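Local coordinates for selenium-binding protein (PDB 2ECE), which is of unknown cellular role but may bind selenium, as its family is assigned to do, and is built as a beta propeller, at residues A[73-78]-A[139-144]; A[105-110]-A[123-128]. One frame throughout, in Å; residues are numbered along the deposited sequence.

Interaction 1: A[73-78]-A[139-144]; sequences LHHFGW and RLHTVH
H141 comes up against two consecutive histidines, H74 and H75, and the three imidazoles form a tight aromatic cluster. The H141 ring lies against one face of H75, offset toward its rim; the centroids of these two rings are 4.3 Å apart and their planes meet at 45°, neither a stack nor an edge-to-face pair. H74 meets H141 more steeply, its ring centroid 4.6 Å from that of H141. Both H74 and H141 carry CG anti to the backbone N (chi1 -167° and -171°), which brings the two rings together obliquely. H75 instead sets CG beside its backbone N, and its side chain runs alongside that of H141, pointing the same way. At the H75 edge, T142 OG1 is 3.9 Å from CD2; the polar ends of both residues are taken up farther out, H75 NE2 by E255 and T142 OG1 by D192, while H74 stacks on H445.

No direct hydrogen bond links the two backbones here. A water bridges them instead, accepting from H75 N at 2.9 Å and lying 2.8 Å from H141 O and 3.1 Å from L140 O, oxygens that compete for its protons. Beyond it, V143 CB packs 3.7 Å from G77 N. A beta carbon at G77 would clash with V143 O.

Strands 77-78 and 140-145 each edge a separate four-stranded antiparallel sheet, so this is the junction of successive blades in a seven-bladed beta propeller, with the histidine cluster buried and the contact centred about 8 Å from the centre of the chain.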
ATOM      1  N   LEU A  73      -4.151  10.501   6.221  1.00 20.33           N
ATOM      2  CA  LEU A  73      -2.980  10.077   5.461  1.00 19.34           C
ATOM      3  C   LEU A  73      -3.098   8.576   5.339  1.00 18.71           C
ATOM      4  O   LEU A  73      -3.730   7.925   6.191  1.00 16.97           O
ATOM      5  CB  LEU A  73      -1.675  10.440   6.176  1.00 18.80           C
ATOM      6  CG  LEU A  73      -1.304  11.929   6.209  1.00 21.19           C
ATOM      7  CD1 LEU A  73       0.187  12.082   6.457  1.00 19.40           C
ATOM      8  CD2 LEU A  73      -1.663  12.584   4.883  1.00 20.66           C
ATOM      9  N   HIS A  74      -2.618   8.043   4.224  1.00 18.64           N
ATOM     10  CA  HIS A  74      -2.699   6.599   4.027  1.00 18.62           C
ATOM     11  C   HIS A  74      -1.480   6.084   3.230  1.00 17.28           C
ATOM     12  O   HIS A  74      -0.444   5.732   3.788  1.00 16.70           O
ATOM     13  CB  HIS A  74      -3.975   6.418   3.248  1.00 16.84           C
ATOM     14  CG  HIS A  74      -4.489   5.020   3.156  1.00 17.85           C
ATOM     15  ND1 HIS A  74      -5.341   4.485   4.098  1.00 16.34           N
ATOM     16  CD2 HIS A  74      -4.394   4.099   2.169  1.00 16.92           C
ATOM     17  CE1 HIS A  74      -5.751   3.295   3.693  1.00 16.68           C
ATOM     18  NE2 HIS A  74      -5.190   3.037   2.526  1.00 18.62           N
ATOM     19  N   HIS A  75      -1.538   6.336   1.932  1.00 16.69           N
ATOM     20  CA  HIS A  75      -0.491   5.892   1.009  1.00 17.39           C
ATOM     21  C   HIS A  75       0.169   7.148   0.451  1.00 18.08           C
ATOM     22  O   HIS A  75      -0.466   8.201   0.376  1.00 17.19           O
ATOM     23  CB  HIS A  75      -1.078   5.071  -0.168  1.00 16.65           C
ATOM     24  CG  HIS A  75      -1.287   3.613   0.131  1.00 22.82           C
ATOM     25  ND1 HIS A  75      -1.375   3.116   1.414  1.00 22.51           N
ATOM     26  CD2 HIS A  75      -1.451   2.549  -0.696  1.00 21.71           C
ATOM     27  CE1 HIS A  75      -1.580   1.810   1.366  1.00 22.42           C
ATOM     28  NE2 HIS A  75      -1.630   1.442   0.098  1.00 22.54           N
ATOM     29  N   PHE A  76       1.446   7.048   0.102  1.00 17.00           N
ATOM     30  CA  PHE A  76       2.167   8.173  -0.493  1.00 18.69           C
ATOM     31  C   PHE A  76       3.356   7.658  -1.300  1.00 18.88           C
ATOM     32  O   PHE A  76       3.701   6.481  -1.226  1.00 20.45           O
ATOM     33  CB  PHE A  76       2.629   9.200   0.564  1.00 16.11           C
ATOM     34  CG  PHE A  76       3.677   8.693   1.525  1.00 16.10           C
ATOM     35  CD1 PHE A  76       3.339   7.814   2.547  1.00 15.53           C
ATOM     36  CD2 PHE A  76       5.001   9.119   1.417  1.00 15.53           C
ATOM     37  CE1 PHE A  76       4.303   7.361   3.455  1.00 15.13           C
ATOM     38  CE2 PHE A  76       5.981   8.673   2.318  1.00 14.89           C
ATOM     39  CZ  PHE A  76       5.627   7.792   3.339  1.00 16.76           C
ATOM     40  N   GLY A  77       3.978   8.530  -2.080  1.00 19.02           N
ATOM     41  CA  GLY A  77       5.103   8.090  -2.883  1.00 17.74           C
ATOM     42  C   GLY A  77       6.030   9.213  -3.288  1.00 18.13           C
ATOM     43  O   GLY A  77       5.842  10.355  -2.883  1.00 17.82           O
ATOM     44  N   TRP A  78       7.039   8.880  -4.085  1.00 18.28           N
ATOM     45  CA  TRP A  78       8.011   9.864  -4.553  1.00 17.99           C
ATOM     46  C   TRP A  78       7.599  10.521  -5.856  1.00 17.96           C
ATOM     47  O   TRP A  78       6.832   9.952  -6.630  1.00 17.11           O
ATOM     48  CB  TRP A  78       9.372   9.202  -4.769  1.00 18.17           C
ATOM     49  CG  TRP A  78       9.958   8.602  -3.539  1.00 18.26           C
ATOM     50  CD1 TRP A  78       9.898   7.296  -3.153  1.00 16.43           C
ATOM     51  CD2 TRP A  78      10.746   9.278  -2.558  1.00 18.72           C
ATOM     52  NE1 TRP A  78      10.612   7.115  -1.994  1.00 19.51           N
ATOM     53  CE2 TRP A  78      11.144   8.316  -1.607  1.00 19.48           C
ATOM     54  CE3 TRP A  78      11.159  10.609  -2.394  1.00 20.57           C
ATOM     55  CZ2 TRP A  78      11.939   8.640  -0.501  1.00 17.66           C
ATOM     56  CZ3 TRP A  78      11.952  10.931  -1.291  1.00 20.55           C
ATOM     57  CH2 TRP A  78      12.332   9.947  -0.362  1.00 18.75           C
ATOM     58  N   ARG A 139     -10.843  11.643  -2.807  1.00 18.76           N
ATOM     59  CA  ARG A 139     -10.363  10.564  -1.935  1.00 18.73           C
ATOM     60  C   ARG A 139      -9.193   9.850  -2.609  1.00 19.16           C
ATOM     61  O   ARG A 139      -9.340   8.756  -3.165  1.00 18.53           O
ATOM     62  CB  ARG A 139     -11.489   9.574  -1.616  1.00 18.25           C
ATOM     63  CG  ARG A 139     -12.487  10.059  -0.550  1.00 18.95           C
ATOM     64  CD  ARG A 139     -13.484  11.094  -1.084  1.00 19.68           C
ATOM     65  NE  ARG A 139     -14.553  11.346  -0.115  1.00 20.62           N
ATOM     66  CZ  ARG A 139     -15.711  11.950  -0.397  1.00 21.93           C
ATOM     67  NH1 ARG A 139     -15.977  12.378  -1.625  1.00 18.68           N
ATOM     68  NH2 ARG A 139     -16.615  12.113   0.557  1.00 23.81           N
ATOM     69  N   LEU A 140      -8.028  10.488  -2.538  1.00 18.83           N
ATOM     70  CA  LEU A 140      -6.806   9.997  -3.171  1.00 20.01           C
ATOM     71  C   LEU A 140      -6.096   8.914  -2.377  1.00 19.54           C
ATOM     72  O   LEU A 140      -5.867   9.046  -1.168  1.00 18.73           O
ATOM     73  CB  LEU A 140      -5.870  11.173  -3.436  1.00 19.11           C
ATOM     74  CG  LEU A 140      -6.162  11.961  -4.720  1.00 20.81           C
ATOM     75  CD1 LEU A 140      -7.645  12.289  -4.844  1.00 23.24           C
ATOM     76  CD2 LEU A 140      -5.314  13.224  -4.716  1.00 19.71           C
ATOM     77  N   HIS A 141      -5.734   7.846  -3.083  1.00 18.01           N
ATOM     78  CA  HIS A 141      -5.106   6.685  -2.466  1.00 16.56           C
ATOM     79  C   HIS A 141      -3.640   6.426  -2.854  1.00 15.10           C
ATOM     80  O   HIS A 141      -2.719   6.950  -2.229  1.00 15.30           O
ATOM     81  CB  HIS A 141      -5.962   5.452  -2.794  1.00 15.81           C
ATOM     82  CG  HIS A 141      -5.562   4.212  -2.058  1.00 16.25           C
ATOM     83  ND1 HIS A 141      -6.002   3.925  -0.781  1.00 20.13           N
ATOM     84  CD2 HIS A 141      -4.760   3.183  -2.419  1.00 15.12           C
ATOM     85  CE1 HIS A 141      -5.488   2.773  -0.389  1.00 14.88           C
ATOM     86  NE2 HIS A 141      -4.731   2.302  -1.364  1.00 17.87           N
ATOM     87  N   THR A 142      -3.438   5.632  -3.897  1.00 14.18           N
ATOM     88  CA  THR A 142      -2.096   5.254  -4.344  1.00 14.84           C
ATOM     89  C   THR A 142      -1.341   6.292  -5.177  1.00 15.57           C
ATOM     90  O   THR A 142      -1.920   6.939  -6.046  1.00 15.14           O
ATOM     91  CB  THR A 142      -2.148   3.948  -5.170  1.00 14.46           C
ATOM     92  OG1 THR A 142      -2.783   2.918  -4.395  1.00 14.83           O
ATOM     93  CG2 THR A 142      -0.717   3.493  -5.576  1.00 13.39           C
ATOM     94  N   VAL A 143      -0.043   6.434  -4.902  1.00 15.53           N
ATOM     95  CA  VAL A 143       0.817   7.342  -5.656  1.00 17.53           C
ATOM     96  C   VAL A 143       1.960   6.541  -6.269  1.00 17.71           C
ATOM     97  O   VAL A 143       2.633   5.785  -5.564  1.00 17.13           O
ATOM     98  CB  VAL A 143       1.463   8.422  -4.766  1.00 18.16           C
ATOM     99  CG1 VAL A 143       2.382   9.304  -5.618  1.00 19.99           C
ATOM    100  CG2 VAL A 143       0.395   9.255  -4.096  1.00 18.05           C
ATOM    101  N   HIS A 144       2.172   6.699  -7.574  1.00 17.64           N
ATOM    102  CA  HIS A 144       3.261   6.016  -8.262  1.00 17.39           C
ATOM    103  C   HIS A 144       4.020   6.996  -9.151  1.00 18.81           C
ATOM    104  O   HIS A 144       3.410   7.826  -9.831  1.00 19.16           O
ATOM    105  CB  HIS A 144       2.730   4.859  -9.120  1.00 15.60           C
ATOM    106  CG  HIS A 144       2.524   3.589  -8.354  1.00 14.71           C
ATOM    107  ND1 HIS A 144       3.521   3.015  -7.592  1.00 13.50           N
ATOM    108  CD2 HIS A 144       1.446   2.776  -8.237  1.00 14.66           C
ATOM    109  CE1 HIS A 144       3.066   1.907  -7.035  1.00 16.04           C
ATOM    110  NE2 HIS A 144       1.810   1.736  -7.411  1.00 16.12           N
TER
HETATM  111  O   HOH W   1      -3.562   7.643   0.298  1.00 16.73           O

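Interaction 2: A[105-110]-A[123-128]; sequences SSRIYI and IKVIEP
The guanidinium of R107 has the P128 ring on one face, with P128 CG 3.6 Å above its plane and shifted toward the rim, while V125 CG1 and the carboxylate of E127 sit at its edge. E127 OE1 takes both bonds of a side-on salt bridge, from R107 NE at 3.1 Å (160° at the hydrogen) and from R107 NH2 at 3.3 Å. The carboxylate is not coplanar with the guanidinium; the planes are 69° apart, and NE reaches OE1 from above the carboxylate plane. A bend at chi3 (-62°) turns the otherwise extended arginine toward this oxygen, and its CG passes over one face of the Y109 ring. V125 CG2 touches the same ring obliquely, 3.8 Å from Y109 CD2.

Strands 108-110 and 123-126 run antiparallel. I108 and I126 form a hydrogen-bonded pair, I126 N reaching I108 O at 2.8 Å, and their side chains lie alongside each other with CB atoms 3.9 Å apart, next to V131 and L169. At the other end I123 and K124 both face I110 in a classic beta bulge: I123 N bonds to I110 O at 2.9 Å, K124 N only weakly, and I123 CD1 bends back to 3.7 Å from I110 CG2.

R107 NH1 also bridges to D71, and its cation lies on Y68. A leucine in place of R107 would probably leave E127 and D71 without their positive mate and P128 without the flat group it packs on. With E127 at the N-cap of helix 128-135, the arginine's charge thus ties the start of that helix to the turn leading into strand 108-112, while I108, I110 and I126 pack together on the other face of the sheet.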
ATOM      1  N   SER A 105      -9.472  14.011   2.540  1.00 21.16           N
ATOM      2  CA  SER A 105      -9.509  15.384   2.031  1.00 21.28           C
ATOM      3  C   SER A 105      -9.291  15.620   0.540  1.00 21.04           C
ATOM      4  O   SER A 105      -9.782  16.611  -0.001  1.00 20.31           O
ATOM      5  CB  SER A 105      -8.489  16.236   2.783  1.00 21.69           C
ATOM      6  OG  SER A 105      -7.174  15.839   2.422  1.00 23.24           O
ATOM      7  N   SER A 106      -8.542  14.738  -0.116  1.00 19.68           N
ATOM      8  CA  SER A 106      -8.228  14.887  -1.533  1.00 18.61           C
ATOM      9  C   SER A 106      -7.137  15.945  -1.718  1.00 18.11           C
ATOM     10  O   SER A 106      -6.821  16.341  -2.836  1.00 17.42           O
ATOM     11  CB  SER A 106      -9.468  15.292  -2.335  1.00 19.60           C
ATOM     12  OG  SER A 106     -10.453  14.279  -2.301  1.00 18.43           O
ATOM     13  N   ARG A 107      -6.569  16.405  -0.611  1.00 18.01           N
ATOM     14  CA  ARG A 107      -5.506  17.400  -0.661  1.00 18.61           C
ATOM     15  C   ARG A 107      -4.198  16.687  -1.003  1.00 19.44           C
ATOM     16  O   ARG A 107      -4.053  15.495  -0.726  1.00 20.11           O
ATOM     17  CB  ARG A 107      -5.394  18.096   0.703  1.00 19.44           C
ATOM     18  CG  ARG A 107      -4.231  19.073   0.846  1.00 18.38           C
ATOM     19  CD  ARG A 107      -4.319  19.862   2.161  1.00 20.81           C
ATOM     20  NE  ARG A 107      -5.526  20.693   2.239  1.00 22.26           N
ATOM     21  CZ  ARG A 107      -6.580  20.432   3.007  1.00 23.46           C
ATOM     22  NH1 ARG A 107      -6.600  19.353   3.779  1.00 24.21           N
ATOM     23  NH2 ARG A 107      -7.616  21.264   3.016  1.00 25.48           N
ATOM     24  N   ILE A 108      -3.261  17.394  -1.627  1.00 20.04           N
ATOM     25  CA  ILE A 108      -1.963  16.793  -1.955  1.00 19.56           C
ATOM     26  C   ILE A 108      -0.838  17.677  -1.433  1.00 21.02           C
ATOM     27  O   ILE A 108      -0.776  18.874  -1.743  1.00 21.61           O
ATOM     28  CB  ILE A 108      -1.740  16.628  -3.473  1.00 19.71           C
ATOM     29  CG1 ILE A 108      -2.839  15.764  -4.090  1.00 19.13           C
ATOM     30  CG2 ILE A 108      -0.373  15.954  -3.729  1.00 20.04           C
ATOM     31  CD1 ILE A 108      -2.754  15.677  -5.606  1.00 19.75           C
ATOM     32  N   TYR A 109       0.041  17.097  -0.625  1.00 18.93           N
ATOM     33  CA  TYR A 109       1.179  17.845  -0.115  1.00 19.53           C
ATOM     34  C   TYR A 109       2.408  17.421  -0.911  1.00 20.42           C
ATOM     35  O   TYR A 109       2.547  16.247  -1.280  1.00 21.80           O
ATOM     36  CB  TYR A 109       1.419  17.538   1.366  1.00 19.74           C
ATOM     37  CG  TYR A 109       0.260  17.876   2.273  1.00 20.33           C
ATOM     38  CD1 TYR A 109      -0.671  16.907   2.641  1.00 18.66           C
ATOM     39  CD2 TYR A 109       0.112  19.161   2.788  1.00 21.22           C
ATOM     40  CE1 TYR A 109      -1.717  17.207   3.506  1.00 18.75           C
ATOM     41  CE2 TYR A 109      -0.933  19.475   3.650  1.00 20.49           C
ATOM     42  CZ  TYR A 109      -1.843  18.496   4.009  1.00 20.41           C
ATOM     43  OH  TYR A 109      -2.869  18.805   4.877  1.00 19.16           O
ATOM     44  N   ILE A 110       3.287  18.378  -1.183  1.00 20.33           N
ATOM     45  CA  ILE A 110       4.532  18.111  -1.890  1.00 19.81           C
ATOM     46  C   ILE A 110       5.570  18.416  -0.816  1.00 22.10           C
ATOM     47  O   ILE A 110       5.739  19.575  -0.418  1.00 22.01           O
ATOM     48  CB  ILE A 110       4.735  19.068  -3.084  1.00 20.52           C
ATOM     49  CG1 ILE A 110       3.492  19.062  -3.985  1.00 20.50           C
ATOM     50  CG2 ILE A 110       5.959  18.640  -3.884  1.00 20.45           C
ATOM     51  CD1 ILE A 110       3.147  17.702  -4.566  1.00 20.58           C
ATOM     52  N   ILE A 123       6.618  22.108   0.784  1.00 22.69           N
ATOM     53  CA  ILE A 123       6.921  23.252  -0.058  1.00 23.04           C
ATOM     54  C   ILE A 123       5.790  23.649  -0.998  1.00 25.05           C
ATOM     55  O   ILE A 123       5.860  24.692  -1.647  1.00 25.37           O
ATOM     56  CB  ILE A 123       8.223  23.027  -0.874  1.00 24.05           C
ATOM     57  CG1 ILE A 123       8.180  21.685  -1.606  1.00 22.83           C
ATOM     58  CG2 ILE A 123       9.428  23.115   0.052  1.00 24.41           C
ATOM     59  CD1 ILE A 123       7.700  21.785  -3.036  1.00 21.55           C
ATOM     60  N   LYS A 124       4.745  22.829  -1.062  1.00 24.59           N
ATOM     61  CA  LYS A 124       3.598  23.121  -1.921  1.00 25.16           C
ATOM     62  C   LYS A 124       2.377  22.293  -1.535  1.00 25.71           C
ATOM     63  O   LYS A 124       2.492  21.122  -1.163  1.00 23.73           O
ATOM     64  CB  LYS A 124       3.941  22.860  -3.392  1.00 27.02           C
ATOM     65  CG  LYS A 124       2.797  23.186  -4.364  1.00 30.22           C
ATOM     66  CD  LYS A 124       3.281  23.227  -5.812  1.00 32.69           C
ATOM     67  CE  LYS A 124       2.221  23.810  -6.741  1.00 34.43           C
ATOM     68  NZ  LYS A 124       2.787  24.195  -8.064  1.00 37.04           N
ATOM     69  N   VAL A 125       1.208  22.917  -1.607  1.00 24.34           N
ATOM     70  CA  VAL A 125      -0.035  22.239  -1.288  1.00 24.93           C
ATOM     71  C   VAL A 125      -1.016  22.408  -2.438  1.00 26.63           C
ATOM     72  O   VAL A 125      -1.213  23.517  -2.935  1.00 26.34           O
ATOM     73  CB  VAL A 125      -0.701  22.814  -0.019  1.00 26.08           C
ATOM     74  CG1 VAL A 125      -2.037  22.120   0.228  1.00 24.56           C
ATOM     75  CG2 VAL A 125       0.218  22.636   1.189  1.00 23.57           C
ATOM     76  N   ILE A 126      -1.608  21.303  -2.875  1.00 24.76           N
ATOM     77  CA  ILE A 126      -2.607  21.348  -3.930  1.00 23.83           C
ATOM     78  C   ILE A 126      -3.891  21.132  -3.150  1.00 24.81           C
ATOM     79  O   ILE A 126      -4.133  20.037  -2.643  1.00 23.93           O
ATOM     80  CB  ILE A 126      -2.425  20.205  -4.937  1.00 25.14           C
ATOM     81  CG1 ILE A 126      -1.019  20.254  -5.528  1.00 26.09           C
ATOM     82  CG2 ILE A 126      -3.461  20.325  -6.046  1.00 24.79           C
ATOM     83  CD1 ILE A 126      -0.685  19.061  -6.368  1.00 30.24           C
ATOM     84  N   GLU A 127      -4.699  22.181  -3.022  1.00 23.47           N
ATOM     85  CA  GLU A 127      -5.939  22.094  -2.265  1.00 22.90           C
ATOM     86  C   GLU A 127      -6.961  21.145  -2.890  1.00 20.67           C
ATOM     87  O   GLU A 127      -6.985  20.939  -4.105  1.00 20.10           O
ATOM     88  CB  GLU A 127      -6.552  23.494  -2.095  1.00 26.14           C
ATOM     89  CG  GLU A 127      -5.708  24.467  -1.254  1.00 27.80           C
ATOM     90  CD  GLU A 127      -5.532  24.018   0.195  1.00 29.74           C
ATOM     91  OE1 GLU A 127      -6.330  23.188   0.673  1.00 29.30           O
ATOM     92  OE2 GLU A 127      -4.601  24.510   0.870  1.00 34.22           O
ATOM     93  N   PRO A 128      -7.817  20.549  -2.052  1.00 19.11           N
ATOM     94  CA  PRO A 128      -8.869  19.605  -2.446  1.00 20.27           C
ATOM     95  C   PRO A 128      -9.743  20.063  -3.611  1.00 21.02           C
ATOM     96  O   PRO A 128     -10.069  19.278  -4.497  1.00 19.87           O
ATOM     97  CB  PRO A 128      -9.675  19.445  -1.161  1.00 19.73           C
ATOM     98  CG  PRO A 128      -8.614  19.558  -0.109  1.00 20.06           C
ATOM     99  CD  PRO A 128      -7.832  20.754  -0.592  1.00 19.86           C
TER

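Interactions 1 and 2 reach the same four-stranded blade from its two edges. Interaction 1 joins the inner strand 77-78 to the first strand of the next blade, fully buried and close to the chain centre. Interaction 2 is the hairpin of strands 108-112 and 121-126, the latter outermost; its centre is about 20 Å from that of the chain, and it is partly open to solvent. Their chemistry follows: histidine rings and a bridging water inside, against regular backbone bonds, aliphatic pairs and an ion pair outside. Along the chain the hairpin nests within the loop closed by interaction 1, and the two meet where R139 N probably bonds to S106 OG and L140 packs on I108.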